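Local coordinates for pyridoxal kinase (Lactobacillus plantarum, PDB 3HYO), which probably catalyses the ATP-dependent phosphorylation of pyridoxal to pyridoxal 5'-phosphate, at residues V161-L166 with A176-V181. Numbering follows the deposited sequence.
With ADP (adenosine-5'-diphosphate), chain B.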
ATOM      1  N   VAL A 161      18.830  12.695  -1.828  1.00 26.94           N
ATOM      2  CA  VAL A 161      18.300  13.445  -2.982  1.00 26.68           C
ATOM      3  C   VAL A 161      16.821  13.091  -3.296  1.00 26.09           C
ATOM      4  O   VAL A 161      15.981  13.984  -3.497  1.00 25.64           O
ATOM      5  CB  VAL A 161      19.170  13.233  -4.266  1.00 26.45           C
ATOM      6  CG1 VAL A 161      18.559  13.936  -5.480  1.00 27.27           C
ATOM      7  CG2 VAL A 161      20.608  13.754  -4.043  1.00 27.32           C
ATOM      8  N   ILE A 162      16.522  11.792  -3.353  1.00 25.56           N
ATOM      9  CA  ILE A 162      15.210  11.333  -3.813  1.00 25.63           C
ATOM     10  C   ILE A 162      14.112  11.577  -2.773  1.00 24.43           C
ATOM     11  O   ILE A 162      12.989  11.902  -3.134  1.00 25.59           O
ATOM     12  CB  ILE A 162      15.219   9.842  -4.335  1.00 25.59           C
ATOM     13  CG1 ILE A 162      13.910   9.513  -5.082  1.00 26.18           C
ATOM     14  CG2 ILE A 162      15.499   8.846  -3.193  1.00 26.56           C
ATOM     15  CD1 ILE A 162      14.038   8.331  -6.047  1.00 26.20           C
ATOM     16  N   LEU A 163      14.439  11.445  -1.492  1.00 23.64           N
ATOM     17  CA  LEU A 163      13.443  11.666  -0.449  1.00 22.80           C
ATOM     18  C   LEU A 163      12.923  13.113  -0.395  1.00 22.64           C
ATOM     19  O   LEU A 163      11.713  13.335  -0.354  1.00 21.68           O
ATOM     20  CB  LEU A 163      13.913  11.133   0.912  1.00 22.97           C
ATOM     21  CG  LEU A 163      13.937   9.594   1.010  1.00 23.54           C
ATOM     22  CD1 LEU A 163      14.422   9.165   2.379  1.00 22.84           C
ATOM     23  CD2 LEU A 163      12.552   9.025   0.721  1.00 26.47           C
ATOM     24  N   PRO A 164      13.831  14.115  -0.420  1.00 22.62           N
ATOM     25  CA  PRO A 164      13.360  15.502  -0.514  1.00 22.01           C
ATOM     26  C   PRO A 164      12.570  15.776  -1.786  1.00 21.83           C
ATOM     27  O   PRO A 164      11.592  16.534  -1.748  1.00 20.63           O
ATOM     28  CB  PRO A 164      14.672  16.317  -0.514  1.00 22.42           C
ATOM     29  CG  PRO A 164      15.618  15.464   0.207  1.00 22.08           C
ATOM     30  CD  PRO A 164      15.295  14.064  -0.293  1.00 22.60           C
ATOM     31  N   ALA A 165      12.999  15.178  -2.896  1.00 21.86           N
ATOM     32  CA  ALA A 165      12.330  15.347  -4.176  1.00 23.16           C
ATOM     33  C   ALA A 165      10.878  14.836  -4.112  1.00 22.73           C
ATOM     34  O   ALA A 165       9.966  15.494  -4.608  1.00 23.55           O
ATOM     35  CB  ALA A 165      13.102  14.635  -5.262  1.00 23.29           C
ATOM     36  N   LEU A 166      10.684  13.704  -3.441  1.00 22.15           N
ATOM     37  CA  LEU A 166       9.348  13.117  -3.265  1.00 21.53           C
ATOM     38  C   LEU A 166       8.511  13.980  -2.338  1.00 20.68           C
ATOM     39  O   LEU A 166       7.335  14.231  -2.612  1.00 20.42           O
ATOM     40  CB  LEU A 166       9.449  11.705  -2.652  1.00 21.66           C
ATOM     41  CG  LEU A 166       9.828  10.471  -3.495  1.00 24.66           C
ATOM     42  CD1 LEU A 166      10.207   9.308  -2.589  1.00 24.43           C
ATOM     43  CD2 LEU A 166       8.699  10.042  -4.442  1.00 24.89           C
ATOM     44  N   ALA A 176       7.016  10.586   2.780  1.00 17.61           N
ATOM     45  CA  ALA A 176       7.344   9.667   1.700  1.00 17.69           C
ATOM     46  C   ALA A 176       8.185   8.564   2.340  1.00 17.88           C
ATOM     47  O   ALA A 176       9.206   8.846   2.972  1.00 17.78           O
ATOM     48  CB  ALA A 176       8.135  10.368   0.600  1.00 18.44           C
ATOM     49  N   VAL A 177       7.706   7.330   2.255  1.00 16.62           N
ATOM     50  CA  VAL A 177       8.451   6.198   2.834  1.00 16.54           C
ATOM     51  C   VAL A 177       8.769   5.246   1.706  1.00 16.46           C
ATOM     52  O   VAL A 177       7.854   4.690   1.063  1.00 15.91           O
ATOM     53  CB  VAL A 177       7.648   5.479   3.972  1.00 15.78           C
ATOM     54  CG1 VAL A 177       8.473   4.310   4.536  1.00 15.87           C
ATOM     55  CG2 VAL A 177       7.249   6.461   5.080  1.00 15.58           C
ATOM     56  N   ILE A 178      10.056   5.042   1.445  1.00 16.91           N
ATOM     57  CA  ILE A 178      10.446   4.090   0.413  1.00 18.24           C
ATOM     58  C   ILE A 178      10.586   2.721   1.073  1.00 18.79           C
ATOM     59  O   ILE A 178      11.238   2.624   2.085  1.00 17.74           O
ATOM     60  CB  ILE A 178      11.728   4.517  -0.344  1.00 18.47           C
ATOM     61  CG1 ILE A 178      11.497   5.858  -1.050  1.00 19.12           C
ATOM     62  CG2 ILE A 178      12.165   3.422  -1.326  1.00 19.40           C
ATOM     63  CD1 ILE A 178      12.742   6.386  -1.797  1.00 20.54           C
ATOM     64  N   THR A 179       9.965   1.674   0.509  1.00 19.24           N
ATOM     65  CA  THR A 179       9.657   0.447   1.302  1.00 20.97           C
ATOM     66  C   THR A 179      10.456  -0.858   1.097  1.00 23.23           C
ATOM     67  O   THR A 179      10.281  -1.833   1.868  1.00 24.04           O
ATOM     68  CB  THR A 179       8.207   0.025   1.095  1.00 20.58           C
ATOM     69  OG1 THR A 179       7.978  -0.059  -0.315  1.00 19.54           O
ATOM     70  CG2 THR A 179       7.236   1.028   1.759  1.00 19.05           C
ATOM     71  N   ASP A 180      11.286  -0.885   0.072  1.00 24.04           N
ATOM     72  CA  ASP A 180      12.039  -2.079  -0.256  1.00 25.11           C
ATOM     73  C   ASP A 180      13.540  -1.759  -0.332  1.00 24.28           C
ATOM     74  O   ASP A 180      14.239  -2.256  -1.215  1.00 25.34           O
ATOM     75  CB  ASP A 180      11.571  -2.584  -1.615  1.00 25.61           C
ATOM     76  CG  ASP A 180      11.829  -1.570  -2.741  1.00 29.28           C
ATOM     77  OD1 ASP A 180      12.286  -0.413  -2.480  1.00 31.62           O
ATOM     78  OD2 ASP A 180      11.561  -1.945  -3.902  1.00 34.64           O
ATOM     79  N   VAL A 181      14.012  -0.901   0.556  1.00 24.48           N
ATOM     80  CA  VAL A 181      15.408  -0.451   0.538  1.00 25.11           C
ATOM     81  C   VAL A 181      16.246  -1.542   1.195  1.00 25.39           C
ATOM     82  O   VAL A 181      15.942  -1.962   2.299  1.00 24.53           O
ATOM     83  CB  VAL A 181      15.590   0.872   1.290  1.00 24.64           C
ATOM     84  CG1 VAL A 181      17.062   1.261   1.355  1.00 25.56           C
ATOM     85  CG2 VAL A 181      14.765   1.981   0.607  1.00 24.39           C
TER
HETATM   86  PB  ADP B 281       5.856  -5.382  -2.625  1.00 38.76           P
HETATM   87  O1B ADP B 281       6.806  -5.846  -3.627  1.00 36.78           O
HETATM   88  O2B ADP B 281       5.507  -3.972  -2.727  1.00 37.93           O
HETATM   89  O3B ADP B 281       4.800  -6.364  -2.529  1.00 37.41           O
HETATM   90  PA  ADP B 281       7.827  -4.523  -0.647  1.00 42.30           P
HETATM   91  O1A ADP B 281       7.545  -3.107  -0.354  1.00 41.46           O
HETATM   92  O2A ADP B 281       8.957  -4.923  -1.483  1.00 39.83           O
HETATM   93  O3A ADP B 281       6.511  -5.279  -1.197  1.00 39.09           O
HETATM   94  O5' ADP B 281       7.855  -5.374   0.687  1.00 36.04           O
HETATM   95  C5' ADP B 281       7.119  -4.909   1.748  1.00 33.28           C
HETATM   96  C4' ADP B 281       7.886  -5.321   2.979  1.00 32.10           C
HETATM   97  O4' ADP B 281       7.720  -6.678   3.228  1.00 29.21           O
HETATM   98  C3' ADP B 281       9.395  -5.086   2.895  1.00 31.74           C
HETATM   99  O3' ADP B 281       9.610  -3.808   3.327  1.00 36.78           O
HETATM  100  C2' ADP B 281       9.849  -6.007   3.956  1.00 31.87           C
HETATM  101  O2' ADP B 281       9.404  -5.422   5.155  1.00 33.21           O
HETATM  102  C1' ADP B 281       8.938  -7.202   3.741  1.00 28.83           C
HETATM  103  N9  ADP B 281       9.595  -8.226   2.894  1.00 28.28           N
HETATM  104  C8  ADP B 281       9.425  -8.397   1.606  1.00 27.92           C
HETATM  105  N7  ADP B 281      10.139  -9.401   1.139  1.00 28.48           N
HETATM  106  C5  ADP B 281      10.816  -9.891   2.136  1.00 27.74           C
HETATM  107  C6  ADP B 281      11.799 -10.986   2.292  1.00 27.17           C
HETATM  108  N6  ADP B 281      12.177 -11.755   1.253  1.00 26.18           N
HETATM  109  N1  ADP B 281      12.272 -11.122   3.523  1.00 26.24           N
HETATM  110  C2  ADP B 281      11.892 -10.378   4.553  1.00 27.86           C
HETATM  111  N3  ADP B 281      11.015  -9.385   4.501  1.00 25.85           N
HETATM  112  C4  ADP B 281      10.451  -9.112   3.316  1.00 26.50           C
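Leu163 CD2 sits over one face of the Ala176–Val177 peptide, at its oxygen end, 4.0 Å from Ala176 O and well out of the peptide plane. Aliphatic branches make up the rest of the interface. Ile178 supplies its centre: with CG1 anti to the carbonyl carbon (chi1 -61°) and CD1 extended beyond it (chi2 178°), the chain reaches straight at the helix and ends among three side chains. Its CD1 meets Leu163 CD2 at 3.7 Å, the two chains passing at a slant, while Ile162 and Leu166 approach at about right angles, with Ile162 CG2 and Leu166 CD1 each 3.9 Å from that same CD1. Two residues earlier in the chain, the small Ala176 lets the helix come near, and its CB abuts Leu166 CB at 3.8 Å. This is the helix-on-sheet layer of a ribokinase-like fold: parallel strands 137-138 and 175-183 are neighbours joined by a beta-alpha-beta crossover that includes helix 159-167, and residues 161-166 of that helix run nearly antiparallel to residues 178-181 (159°). Helix 142-149, in the same connection, adds Ala145 against Ile162 and Thr142 against Ile178. An alanine in place of Ile178 would probably open a gap where CD1 now lies, and Ile162, Leu163 and Leu166 would lose the methyl they share. Immediately after Ile178 the strand turns to nucleotide binding: ADP O3' donates a short 2.5 Å bond to Thr179 O, and Thr179 OG1 donates to the alpha-phosphate oxygen O1A of ADP at 3.1 Å.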